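Local coordinates for protein endoglucanase EG-II (Hypocrea jecorina, PDB 3QR3) that hydrolyses internal beta-1,4-glucosidic bonds of cellulose as an endoglucanase, using the TIM-barrel catalytic domain of glycoside hydrolase family 5, at residues Phe60-Gly65 against Ala98-Asp103; Leu89-Leu94 against Ser134-Gln139; Val102-Tyr107 against Gly145-Pro150; Leu288-Trp293 against Ser323-Lys328. One frame throughout, in Å; residues are numbered along the deposited sequence. Where two conformers were deposited one is given.

Contacts 1 and 3 lie in the barrel core and share strand 99-104, with Val102 and Asp103 belonging to both; backbone pairing carries them, joined inside the barrel by charged and polar side chains. Contact 2 sits farther out, where two outer helices approach each other, and depends on paired glutamine amides and a tyrosine ring. Contact 4 is likewise peripheral, tying the last barrel strand to the C-terminal helix through a tyrosine hydroxyl and a water. A disulfide from Cys93 to Cys100 bolts contact 2 to contact 1. On the inner side, Trp293 of contact 4 packs on Pro63 of contact 1 and His105 of contact 3, though the centres of contacts 3 and 4 are about 20 Å apart.

Contact 1: residues Phe60-Gly65 against Ala98-Asp103; sequences FRLPVG and AYCIVD
Arg61 and Asp103 meet on the inner face of two neighbouring parallel strands, 60-64 and 99-103. Starting at the arginine's backbone, CB already lies against Ile101, and Arg61 CG is 3.9 Å from both Ile101 CB and Asp103 CB. With CG trans to the backbone N (chi1 -176°) and the chain extended as far as NE, the side chain runs over the neighbouring strand. Arg61 NE passes 3.8 Å from Asp103 CB, and CZ comes to 3.4 Å from Asp103 OD2. The guanidinium ends stacked on the carboxylate, their planes 15° apart, so the salt bridge of Arg61 NH2 to Asp103 OD1 at 3.2 Å is a matter of charge alone, with no N-H aimed at the oxygen. Those N-H groups serve others: NH1 binds Asn9 OD1 and pairs with Glu260, while NH2 bonds to Asn148 OD1; Asp103 OD2 has His105 as its partner. A methionine at this position would probably leave the Asp103 charge without its stacked counterion and the side chains of Asn9 and Asn148 freer to turn. Beneath, the backbones pair in regular parallel fashion, Ile101 N reaching Phe60 O at 2.8 Å and Leu62 N reaching Ile101 O at 2.7 Å. On the outer face Leu62 CD1 lies near Cys100 SG in the conformer given, and Phe60 touches Ala98 CB. Adjacent parallel strands with apolar side chains turned out to the helices, and a polar network inside, place this pair in the wall of a TIM barrel.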
loop_
_atom_site.group_PDB
_atom_site.type_symbol
_atom_site.label_atom_id
_atom_site.label_comp_id
_atom_site.label_asym_id
_atom_site.label_seq_id
_atom_site.Cartn_x
_atom_site.Cartn_y
_atom_site.Cartn_z
ATOM N N PHE A 60 -2.454 0.682 -8.372
ATOM C CA PHE A 60 -2.737 1.742 -7.401
ATOM C C PHE A 60 -3.001 1.132 -6.045
ATOM O O PHE A 60 -3.511 0.023 -5.942
ATOM C CB PHE A 60 -3.910 2.614 -7.858
ATOM C CG PHE A 60 -3.660 3.251 -9.186
ATOM C CD1 PHE A 60 -2.805 4.327 -9.290
ATOM C CD2 PHE A 60 -4.218 2.724 -10.334
ATOM C CE1 PHE A 60 -2.523 4.903 -10.523
ATOM C CE2 PHE A 60 -3.956 3.294 -11.570
ATOM C CZ PHE A 60 -3.102 4.385 -11.662
ATOM N N ARG A 61 -2.619 1.858 -5.006
ATOM C CA ARG A 61 -2.860 1.430 -3.646
ATOM C C ARG A 61 -3.884 2.385 -3.059
ATOM O O ARG A 61 -3.768 3.607 -3.223
ATOM C CB ARG A 61 -1.558 1.492 -2.860
ATOM C CG ARG A 61 -1.630 0.982 -1.432
ATOM C CD ARG A 61 -0.219 0.651 -0.990
ATOM N NE ARG A 61 -0.069 0.199 0.394
ATOM C CZ ARG A 61 0.170 1.001 1.424
ATOM N NH1 ARG A 61 0.216 2.325 1.259
ATOM N NH2 ARG A 61 0.337 0.477 2.628
ATOM N N LEU A 62 -4.888 1.828 -2.386
ATOM C CA LEU A 62 -6.023 2.616 -1.905
ATOM C C LEU A 62 -6.150 2.496 -0.392
ATOM O O LEU A 62 -6.892 1.639 0.118
ATOM C CB LEU A 62 -7.314 2.148 -2.580
ATOM C CG LEU A 62 -7.311 2.012 -4.112
ATOM C CD1 LEU A 62 -8.693 1.587 -4.619
ATOM C CD2 LEU A 62 -6.889 3.309 -4.785
ATOM N N PRO A 63 -5.417 3.349 0.334
ATOM C CA PRO A 63 -5.397 3.322 1.796
ATOM C C PRO A 63 -6.760 3.638 2.363
ATOM O O PRO A 63 -7.415 4.561 1.882
ATOM C CB PRO A 63 -4.434 4.459 2.155
ATOM C CG PRO A 63 -3.632 4.684 0.955
ATOM C CD PRO A 63 -4.535 4.392 -0.204
ATOM N N VAL A 64 -7.176 2.886 3.379
ATOM C CA VAL A 64 -8.440 3.170 4.047
ATOM C C VAL A 64 -8.372 2.733 5.501
ATOM O O VAL A 64 -7.703 1.747 5.842
ATOM C CB VAL A 64 -9.634 2.498 3.338
ATOM C CG1 VAL A 64 -9.403 1.005 3.224
ATOM C CG2 VAL A 64 -10.945 2.801 4.098
ATOM N N GLY A 65 -9.049 3.482 6.360
ATOM C CA GLY A 65 -9.065 3.166 7.774
ATOM C C GLY A 65 -9.958 1.978 8.069
ATOM O O GLY A 65 -11.064 1.868 7.540
ATOM N N ALA A 98 -5.879 -1.905 -14.142
ATOM C CA ALA A 98 -4.818 -1.919 -13.136
ATOM C C ALA A 98 -5.079 -2.964 -12.062
ATOM O O ALA A 98 -6.193 -3.463 -11.928
ATOM C CB ALA A 98 -4.660 -0.541 -12.491
ATOM N N TYR A 99 -4.031 -3.297 -11.316
ATOM C CA TYR A 99 -4.158 -4.003 -10.048
ATOM C C TYR A 99 -4.418 -2.976 -8.970
ATOM O O TYR A 99 -3.916 -1.851 -9.046
ATOM C CB TYR A 99 -2.873 -4.762 -9.734
ATOM C CG TYR A 99 -2.820 -6.116 -10.379
ATOM C CD1 TYR A 99 -2.640 -6.246 -11.746
ATOM C CD2 TYR A 99 -2.944 -7.269 -9.616
ATOM C CE1 TYR A 99 -2.585 -7.498 -12.343
ATOM C CE2 TYR A 99 -2.897 -8.516 -10.200
ATOM C CZ TYR A 99 -2.716 -8.624 -11.563
ATOM O OH TYR A 99 -2.664 -9.871 -12.142
ATOM N N CYS A 100 -5.195 -3.362 -7.962
ATOM C CA CYS A 100 -5.641 -2.417 -6.952
ATOM C C CYS A 100 -5.423 -2.955 -5.546
ATOM O O CYS A 100 -6.032 -3.948 -5.146
ATOM C CB CYS A 100 -7.116 -2.076 -7.157
ATOM S SG CYS A 100 -7.435 -0.297 -7.172
ATOM N N ILE A 101 -4.550 -2.285 -4.801
ATOM C CA ILE A 101 -4.210 -2.727 -3.455
ATOM C C ILE A 101 -5.133 -2.110 -2.417
ATOM O O ILE A 101 -5.164 -0.879 -2.232
ATOM C CB ILE A 101 -2.750 -2.396 -3.086
ATOM C CG1 ILE A 101 -1.784 -2.960 -4.123
ATOM C CG2 ILE A 101 -2.422 -2.941 -1.693
ATOM C CD1 ILE A 101 -0.331 -2.560 -3.885
ATOM N N VAL A 102 -5.904 -2.968 -1.761
ATOM C CA VAL A 102 -6.741 -2.552 -0.645
ATOM C C VAL A 102 -5.839 -2.522 0.578
ATOM O O VAL A 102 -5.309 -3.552 0.989
ATOM C CB VAL A 102 -7.915 -3.533 -0.445
ATOM C CG1 VAL A 102 -8.686 -3.232 0.863
ATOM C CG2 VAL A 102 -8.851 -3.481 -1.646
ATOM N N ASP A 103 -5.619 -1.335 1.130
ATOM C CA ASP A 103 -4.644 -1.164 2.213
ATOM C C ASP A 103 -5.329 -0.699 3.484
ATOM O O ASP A 103 -5.879 0.404 3.529
ATOM C CB ASP A 103 -3.554 -0.162 1.805
ATOM C CG ASP A 103 -2.924 0.553 2.998
ATOM O OD1 ASP A 103 -2.534 -0.126 3.970
ATOM O OD2 ASP A 103 -2.803 1.802 2.957
#

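Contact 2: residues Leu89-Leu94 against Ser134-Gln139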
loop_
_atom_site.group_PDB
_atom_site.type_symbol
_atom_site.label_atom_id
_atom_site.label_comp_id
_atom_site.label_asym_id
_atom_site.label_seq_id
_atom_site.Cartn_x
_atom_site.Cartn_y
_atom_site.Cartn_z
ATOM N N LEU A 89 -14.080 3.533 -5.570
ATOM C CA LEU A 89 -12.683 3.829 -5.874
ATOM C C LEU A 89 -11.975 2.549 -6.364
ATOM O O LEU A 89 -11.206 2.570 -7.328
ATOM C CB LEU A 89 -11.987 4.417 -4.644
ATOM C CG LEU A 89 -10.538 4.870 -4.830
ATOM C CD1 LEU A 89 -10.462 5.977 -5.876
ATOM C CD2 LEU A 89 -9.960 5.330 -3.496
ATOM N N VAL A 90 -12.271 1.436 -5.712
ATOM C CA VAL A 90 -11.732 0.136 -6.124
ATOM C C VAL A 90 -12.104 -0.233 -7.566
ATOM O O VAL A 90 -11.240 -0.607 -8.355
ATOM C CB VAL A 90 -12.202 -0.997 -5.177
ATOM C CG1 VAL A 90 -11.680 -2.357 -5.652
ATOM C CG2 VAL A 90 -11.744 -0.720 -3.755
ATOM N N GLN A 91 -13.388 -0.127 -7.907
ATOM C CA GLN A 91 -13.830 -0.430 -9.264
ATOM C C GLN A 91 -13.259 0.545 -10.292
ATOM O O GLN A 91 -12.970 0.160 -11.418
ATOM C CB GLN A 91 -15.358 -0.493 -9.353
ATOM C CG GLN A 91 -15.987 -1.567 -8.468
ATOM C CD GLN A 91 -15.346 -2.942 -8.658
ATOM O OE1 GLN A 91 -14.996 -3.330 -9.771
ATOM N NE2 GLN A 91 -15.183 -3.676 -7.562
ATOM N N GLY A 92 -13.068 1.800 -9.899
ATOM C CA GLY A 92 -12.497 2.773 -10.811
ATOM C C GLY A 92 -11.088 2.364 -11.183
ATOM O O GLY A 92 -10.656 2.476 -12.333
ATOM N N CYS A 93 -10.367 1.875 -10.186
ATOM C CA CYS A 93 -9.009 1.393 -10.378
ATOM C C CYS A 93 -9.012 0.140 -11.265
ATOM O O CYS A 93 -8.257 0.041 -12.232
ATOM C CB CYS A 93 -8.392 1.090 -9.009
ATOM S SG CYS A 93 -6.845 0.209 -9.062
ATOM N N LEU A 94 -9.889 -0.804 -10.946
ATOM C CA LEU A 94 -9.953 -2.068 -11.690
ATOM C C LEU A 94 -10.424 -1.871 -13.137
ATOM O O LEU A 94 -10.016 -2.604 -14.028
ATOM C CB LEU A 94 -10.875 -3.063 -10.977
ATOM C CG LEU A 94 -10.457 -3.596 -9.605
ATOM C CD1 LEU A 94 -11.599 -4.374 -9.012
ATOM C CD2 LEU A 94 -9.197 -4.470 -9.697
ATOM N N SER A 134 -14.447 -12.145 0.637
ATOM C CA SER A 134 -15.711 -12.617 0.081
ATOM C C SER A 134 -16.240 -11.641 -0.972
ATOM O O SER A 134 -16.691 -12.051 -2.046
ATOM C CB SER A 134 -16.743 -12.816 1.189
ATOM O OG SER A 134 -17.987 -13.223 0.643
ATOM N N LYS A 135 -16.173 -10.347 -0.672
ATOM C CA LYS A 135 -16.642 -9.342 -1.622
ATOM C C LYS A 135 -15.836 -9.395 -2.917
ATOM O O LYS A 135 -16.391 -9.305 -4.006
ATOM C CB LYS A 135 -16.538 -7.939 -1.024
ATOM C CG LYS A 135 -17.029 -6.830 -1.960
ATOM C CD LYS A 135 -17.116 -5.483 -1.239
ATOM C CE LYS A 135 -17.791 -4.434 -2.115
ATOM N NZ LYS A 135 -19.251 -4.696 -2.284
ATOM N N TYR A 136 -14.523 -9.558 -2.793
ATOM C CA TYR A 136 -13.633 -9.419 -3.938
ATOM C C TYR A 136 -13.133 -10.740 -4.522
ATOM O O TYR A 136 -12.283 -10.743 -5.407
ATOM C CB TYR A 136 -12.460 -8.514 -3.557
ATOM C CG TYR A 136 -12.915 -7.092 -3.338
ATOM C CD1 TYR A 136 -13.509 -6.385 -4.366
ATOM C CD2 TYR A 136 -12.793 -6.470 -2.099
ATOM C CE1 TYR A 136 -13.955 -5.092 -4.186
ATOM C CE2 TYR A 136 -13.235 -5.161 -1.908
ATOM C CZ TYR A 136 -13.813 -4.482 -2.959
ATOM O OH TYR A 136 -14.266 -3.186 -2.805
ATOM N N ALA A 137 -13.674 -11.852 -4.032
ATOM C CA ALA A 137 -13.187 -13.176 -4.422
ATOM C C ALA A 137 -13.080 -13.370 -5.936
ATOM O O ALA A 137 -12.137 -13.994 -6.414
ATOM C CB ALA A 137 -14.053 -14.274 -3.799
ATOM N N SER A 138 -14.039 -12.834 -6.685
ATOM C CA SER A 138 -14.095 -13.074 -8.125
ATOM C C SER A 138 -13.255 -12.087 -8.930
ATOM O O SER A 138 -13.173 -12.202 -10.147
ATOM C CB SER A 138 -15.539 -13.024 -8.625
ATOM O OG SER A 138 -16.055 -11.704 -8.533
ATOM N N GLN A 139 -12.631 -11.121 -8.259
ATOM C CA GLN A 139 -11.832 -10.106 -8.959
ATOM C C GLN A 139 -10.338 -10.300 -8.711
ATOM O O GLN A 139 -9.809 -9.885 -7.679
ATOM C CB GLN A 139 -12.296 -8.707 -8.565
ATOM C CG GLN A 139 -13.770 -8.490 -8.868
ATOM C CD GLN A 139 -14.216 -7.054 -8.676
ATOM O OE1 GLN A 139 -14.286 -6.554 -7.550
ATOM N NE2 GLN A 139 -14.547 -6.388 -9.772
#
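Gln91 and Gln139 hold each other by a reciprocal pair of amide hydrogen bonds. Gln91 NE2 donates to Gln139 OE1 at 3.0 Å, in the carbonyl plane on a lone pair, and Gln139 NE2 returns a bond to Gln91 OE1 at 3.1 Å. The two amides are nearly coplanar, 14° apart, which keeps both bonds close to straight. A bend at chi2 of Gln91 (-51°) brings its amide round to meet the extended end of Gln139. This pair lies on the partly exposed side of the contact; the buried side is apolar packing, where Val90 CG1 sits 3.8 Å from Tyr136 CE1 and Val90 CG2 approaches Tyr136 OH to 3.7 Å. The two sides meet at the tyrosine, since Gln91 NE2 and Gln139 OE1 both lie at its ring edge, near the ring plane. Asp87 OD1 strengthens that seam by accepting from both Tyr136 OH and Gln91 NE2. Leu94 CD1 lies against the Gln139 amide, 3.7 Å from its NE2. Gln139 closes a type I turn begun at Tyr136, by which the chain leaves helix 122-136 on its way to strand 142-145. Helix 80-95, its neighbour in the outer layer, rests Val90 on Leu62 of strand 59-64.

Contact 3: residues Val102-Tyr107 against Gly145-Pro150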
loop_
_atom_site.group_PDB
_atom_site.type_symbol
_atom_site.label_atom_id
_atom_site.label_comp_id
_atom_site.label_asym_id
_atom_site.label_seq_id
_atom_site.Cartn_x
_atom_site.Cartn_y
_atom_site.Cartn_z
ATOM N N VAL A 102 -5.904 -2.968 -1.761
ATOM C CA VAL A 102 -6.741 -2.552 -0.645
ATOM C C VAL A 102 -5.839 -2.522 0.578
ATOM O O VAL A 102 -5.309 -3.552 0.989
ATOM C CB VAL A 102 -7.915 -3.533 -0.445
ATOM C CG1 VAL A 102 -8.686 -3.232 0.863
ATOM C CG2 VAL A 102 -8.851 -3.481 -1.646
ATOM N N ASP A 103 -5.619 -1.335 1.130
ATOM C CA ASP A 103 -4.644 -1.164 2.213
ATOM C C ASP A 103 -5.329 -0.699 3.484
ATOM O O ASP A 103 -5.879 0.404 3.529
ATOM C CB ASP A 103 -3.554 -0.162 1.805
ATOM C CG ASP A 103 -2.924 0.553 2.998
ATOM O OD1 ASP A 103 -2.534 -0.126 3.970
ATOM O OD2 ASP A 103 -2.803 1.802 2.957
ATOM N N ILE A 104 -5.309 -1.544 4.510
ATOM C CA ILE A 104 -5.869 -1.177 5.810
ATOM C C ILE A 104 -4.818 -0.360 6.558
ATOM O O ILE A 104 -3.796 -0.889 6.962
ATOM C CB ILE A 104 -6.283 -2.427 6.610
ATOM C CG1 ILE A 104 -7.293 -3.252 5.808
ATOM C CG2 ILE A 104 -6.918 -2.032 7.940
ATOM C CD1 ILE A 104 -8.591 -2.502 5.508
ATOM N N HIS A 105 -5.064 0.938 6.716
ATOM C CA HIS A 105 -4.007 1.861 7.126
ATOM C C HIS A 105 -3.971 1.995 8.660
ATOM O O HIS A 105 -4.210 3.074 9.198
ATOM C CB HIS A 105 -4.246 3.226 6.458
ATOM C CG HIS A 105 -2.993 3.938 6.054
ATOM N ND1 HIS A 105 -2.192 3.510 5.012
ATOM C CD2 HIS A 105 -2.404 5.052 6.550
ATOM C CE1 HIS A 105 -1.163 4.332 4.887
ATOM N NE2 HIS A 105 -1.271 5.278 5.806
ATOM N N ASN A 106 -3.668 0.905 9.364
ATOM C CA ASN A 106 -3.865 0.896 10.818
ATOM C C ASN A 106 -2.689 0.574 11.745
ATOM O O ASN A 106 -2.874 0.481 12.955
ATOM C CB ASN A 106 -5.053 0.020 11.186
ATOM C CG ASN A 106 -6.360 0.764 11.122
ATOM O OD1 ASN A 106 -6.911 1.154 12.147
ATOM N ND2 ASN A 106 -6.867 0.971 9.913
ATOM N N TYR A 107 -1.500 0.399 11.187
ATOM C CA TYR A 107 -0.294 0.218 11.986
ATOM C C TYR A 107 -0.424 -0.949 12.971
ATOM O O TYR A 107 0.142 -0.911 14.064
ATOM C CB TYR A 107 0.040 1.523 12.716
ATOM C CG TYR A 107 0.119 2.705 11.776
ATOM C CD1 TYR A 107 -1.014 3.440 11.460
ATOM C CD2 TYR A 107 1.322 3.069 11.185
ATOM C CE1 TYR A 107 -0.955 4.513 10.592
ATOM C CE2 TYR A 107 1.393 4.155 10.306
ATOM C CZ TYR A 107 0.248 4.866 10.022
ATOM O OH TYR A 107 0.292 5.934 9.160
ATOM N N GLY A 145 -3.826 -5.927 0.836
ATOM C CA GLY A 145 -2.787 -5.270 1.621
ATOM C C GLY A 145 -3.091 -5.344 3.107
ATOM O O GLY A 145 -3.655 -4.411 3.718
ATOM N N ILE A 146 -2.712 -6.473 3.687
ATOM C CA ILE A 146 -3.147 -6.865 5.030
ATOM C C ILE A 146 -3.093 -5.760 6.082
ATOM O O ILE A 146 -4.047 -5.572 6.848
ATOM C CB ILE A 146 -2.356 -8.108 5.503
ATOM C CG1 ILE A 146 -2.766 -9.317 4.665
ATOM C CG2 ILE A 146 -2.592 -8.383 6.984
ATOM C CD1 ILE A 146 -2.168 -10.661 5.166
ATOM N N MET A 147 -1.992 -5.022 6.120
ATOM C CA MET A 147 -1.812 -4.009 7.147
ATOM C C MET A 147 -0.702 -3.030 6.802
ATOM O O MET A 147 0.375 -3.421 6.376
ATOM C CB MET A 147 -1.534 -4.654 8.510
ATOM C CG MET A 147 -1.380 -3.647 9.654
ATOM S SD MET A 147 -2.824 -2.583 9.861
ATOM C CE MET A 147 -4.102 -3.821 10.013
ATOM N N ASN A 148 -0.980 -1.749 7.005
ATOM C CA ASN A 148 0.010 -0.714 6.789
ATOM C C ASN A 148 0.902 -0.544 8.023
ATOM O O ASN A 148 0.412 -0.324 9.132
ATOM C CB ASN A 148 -0.694 0.610 6.466
ATOM C CG ASN A 148 0.282 1.731 6.190
ATOM O OD1 ASN A 148 0.917 1.760 5.143
ATOM N ND2 ASN A 148 0.395 2.669 7.126
ATOM N N GLU A 149 2.207 -0.681 7.821
ATOM C CA GLU A 149 3.225 -0.293 8.806
ATOM C C GLU A 149 3.050 -0.770 10.254
ATOM O O GLU A 149 2.994 0.052 11.180
ATOM C CB GLU A 149 3.463 1.224 8.751
ATOM C CG GLU A 149 4.044 1.636 7.407
ATOM C CD GLU A 149 4.620 3.031 7.384
ATOM O OE1 GLU A 149 4.474 3.750 8.388
ATOM O OE2 GLU A 149 5.232 3.396 6.351
ATOM N N PRO A 150 2.994 -2.103 10.458
ATOM C CA PRO A 150 3.140 -2.589 11.828
ATOM C C PRO A 150 4.431 -2.045 12.404
ATOM O O PRO A 150 5.420 -1.909 11.671
ATOM C CB PRO A 150 3.263 -4.114 11.651
ATOM C CG PRO A 150 2.539 -4.401 10.359
ATOM C CD PRO A 150 2.899 -3.208 9.486
HETATM O O HOH W 1 -1.692 -2.440 3.736
#
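The Asn-Glu-Pro signature of family 5, Asn148 to Pro150, packs here on His105 and Tyr107 at the C-terminal end of the barrel, the end where this fold places its active site. Strand 99-104 and the chain at Gly145 are still paired in parallel, with Gly145 N bonded to Val102 O at 2.8 Å. A side chain on Gly145 would collide with that same carbonyl. Beyond it the loops stay joined: Asn148 N donates to Ile104 O at 2.9 Å, and a weak bond runs from Tyr107 N to Asn148 O. Met147, bent at chi2 and chi3, folds back so that SD is 3.5 Å from Ile104 O and CE reaches Ile104 CG2 at 3.9 Å. Glu149 lies alongside the Tyr107 ring, and its OE2 bonds to His219. The Asn148 side chain sits in the corner made by two rings. Its OD1 is taken by Arg61, while its amide stacks on the imidazole of His105, planes 17° apart, and stands nearly upright (81°) over a face of Tyr107, ND2 3.6 Å from Tyr107 CZ. What fixes the imidazole is His105 ND1, donating at 2.7 Å to the syn lone pair of Asp103 OD2.

Contact 4: residues Leu288-Trp293 against Ser323-Lys328; sequences LGYVGW and SCLARK
The last strand of the TIM barrel, 287-296, faces the end of the C-terminal helix 319-325 here, and Tyr290 spans the gap to Leu325 and Arg327. Tyr290 CG sits between the backbone N and the carbonyl carbon (chi1 61°), which sends the ring straight out from the strand. The hydroxyl at its end donates to Leu325 O at 2.7 Å, a carbonyl at the point where the helix stops. The donor is tilted 21° from that carbonyl plane, yet the oxygen lies close to the plane of the tyrosine ring. On the flank, Leu325 CD2 packs 3.8 Å from Tyr290 CE1, while Leu325 CD1 settles 4.1 Å from Gly292 CA, in space that a CB on Gly292 would have to share. One water donates to Tyr290 OH at 2.7 Å and accepts from Arg327 NE at 3.0 Å, lying at the edges of both flat groups; the guanidinium also reaches Val3 O and Asn281. A phenylalanine here would probably leave Leu325 O without this donor and the water without one of its anchors. Since each proton direction is settled, Arg327 to water to Tyr290 to Leu325 forms a chain of hydrogen bonds all running the same way, which the arginine's charge probably polarises, making the hydroxyl a somewhat better donor to Leu325 O.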
loop_
_atom_site.group_PDB
_atom_site.type_symbol
_atom_site.label_atom_id
_atom_site.label_comp_id
_atom_site.label_asym_id
_atom_site.label_seq_id
_atom_site.Cartn_x
_atom_site.Cartn_y
_atom_site.Cartn_z
ATOM N N LEU A 288 8.403 -6.974 -7.582
ATOM C CA LEU A 288 7.195 -7.002 -8.407
ATOM C C LEU A 288 6.718 -5.610 -8.790
ATOM O O LEU A 288 5.972 -5.445 -9.750
ATOM C CB LEU A 288 6.057 -7.733 -7.684
ATOM C CG LEU A 288 5.907 -9.218 -7.998
ATOM C CD1 LEU A 288 4.758 -9.824 -7.190
ATOM C CD2 LEU A 288 5.681 -9.418 -9.483
ATOM N N GLY A 289 7.132 -4.602 -8.030
ATOM C CA GLY A 289 6.707 -3.252 -8.338
ATOM C C GLY A 289 7.054 -2.204 -7.305
ATOM O O GLY A 289 7.618 -2.502 -6.249
ATOM N N TYR A 290 6.731 -0.960 -7.631
ATOM C CA TYR A 290 6.892 0.157 -6.704
ATOM C C TYR A 290 5.655 1.040 -6.761
ATOM O O TYR A 290 5.026 1.173 -7.816
ATOM C CB TYR A 290 8.143 0.985 -7.027
ATOM C CG TYR A 290 8.137 1.624 -8.402
ATOM C CD1 TYR A 290 7.500 2.842 -8.632
ATOM C CD2 TYR A 290 8.784 1.010 -9.468
ATOM C CE1 TYR A 290 7.504 3.427 -9.904
ATOM C CE2 TYR A 290 8.793 1.578 -10.730
ATOM C CZ TYR A 290 8.158 2.783 -10.947
ATOM O OH TYR A 290 8.186 3.328 -12.214
ATOM N N VAL A 291 5.310 1.639 -5.626
ATOM C CA VAL A 291 4.143 2.514 -5.536
ATOM C C VAL A 291 4.496 3.810 -4.808
ATOM O O VAL A 291 4.884 3.790 -3.646
ATOM C CB VAL A 291 2.971 1.825 -4.796
ATOM C CG1 VAL A 291 1.689 2.639 -4.947
ATOM C CG2 VAL A 291 2.761 0.404 -5.325
ATOM N N GLY A 292 4.355 4.937 -5.489
ATOM C CA GLY A 292 4.749 6.218 -4.923
ATOM C C GLY A 292 3.750 6.728 -3.903
ATOM O O GLY A 292 2.563 6.406 -3.982
ATOM N N TRP A 293 4.239 7.505 -2.937
ATOM C CA TRP A 293 3.393 8.207 -1.961
ATOM C C TRP A 293 3.648 9.717 -2.073
ATOM O O TRP A 293 4.785 10.160 -1.915
ATOM C CB TRP A 293 3.716 7.740 -0.530
ATOM C CG TRP A 293 2.824 8.375 0.525
ATOM C CD1 TRP A 293 3.012 9.583 1.141
ATOM C CD2 TRP A 293 1.608 7.835 1.069
ATOM N NE1 TRP A 293 1.989 9.829 2.029
ATOM C CE2 TRP A 293 1.114 8.774 2.006
ATOM C CE3 TRP A 293 0.884 6.656 0.850
ATOM C CZ2 TRP A 293 -0.068 8.569 2.726
ATOM C CZ3 TRP A 293 -0.281 6.444 1.574
ATOM C CH2 TRP A 293 -0.751 7.402 2.498
ATOM N N SER A 323 9.573 12.789 -13.761
ATOM C CA SER A 323 10.975 12.439 -13.980
ATOM C C SER A 323 11.347 11.010 -13.560
ATOM O O SER A 323 12.265 10.439 -14.129
ATOM C CB SER A 323 11.902 13.412 -13.234
ATOM O OG SER A 323 11.611 14.771 -13.535
ATOM N N CYS A 324 10.653 10.425 -12.580
ATOM C CA CYS A 324 11.130 9.177 -11.976
ATOM C C CYS A 324 10.140 8.017 -11.922
ATOM O O CYS A 324 10.517 6.867 -12.147
ATOM C CB CYS A 324 11.671 9.447 -10.567
ATOM S SG CYS A 324 13.139 10.487 -10.550
ATOM N N LEU A 325 8.886 8.298 -11.599
ATOM C CA LEU A 325 7.924 7.217 -11.415
ATOM C C LEU A 325 7.235 6.810 -12.705
ATOM O O LEU A 325 6.987 5.622 -12.931
ATOM C CB LEU A 325 6.885 7.597 -10.362
ATOM C CG LEU A 325 7.504 7.986 -9.024
ATOM C CD1 LEU A 325 6.419 8.282 -8.005
ATOM C CD2 LEU A 325 8.420 6.875 -8.527
ATOM N N ALA A 326 6.928 7.799 -13.540
ATOM C CA ALA A 326 6.156 7.586 -14.754
ATOM C C ALA A 326 6.890 6.678 -15.727
ATOM O O ALA A 326 8.115 6.646 -15.755
ATOM C CB ALA A 326 5.837 8.922 -15.420
ATOM N N ARG A 327 6.131 5.935 -16.523
ATOM C CA ARG A 327 6.702 5.138 -17.594
ATOM C C ARG A 327 6.085 5.591 -18.896
ATOM O O ARG A 327 5.080 5.034 -19.329
ATOM C CB ARG A 327 6.397 3.661 -17.371
ATOM C CG ARG A 327 7.108 3.058 -16.174
ATOM C CD ARG A 327 6.676 1.609 -15.956
ATOM N NE ARG A 327 7.689 0.846 -15.240
ATOM C CZ ARG A 327 7.540 -0.421 -14.871
ATOM N NH1 ARG A 327 6.409 -1.070 -15.142
ATOM N NH2 ARG A 327 8.520 -1.039 -14.232
ATOM N N LYS A 328 6.668 6.617 -19.510
ATOM C CA LYS A 328 6.134 7.134 -20.763
ATOM C C LYS A 328 6.818 6.481 -21.962
ATOM O O LYS A 328 6.450 6.739 -23.110
ATOM C CB LYS A 328 6.292 8.649 -20.835
ATOM C CG LYS A 328 5.951 9.401 -19.568
ATOM C CD LYS A 328 6.708 10.734 -19.561
ATOM C CE LYS A 328 6.123 11.742 -18.600
ATOM N NZ LYS A 328 4.732 12.107 -18.989
HETATM O O HOH W 2 9.985 2.348 -14.027
#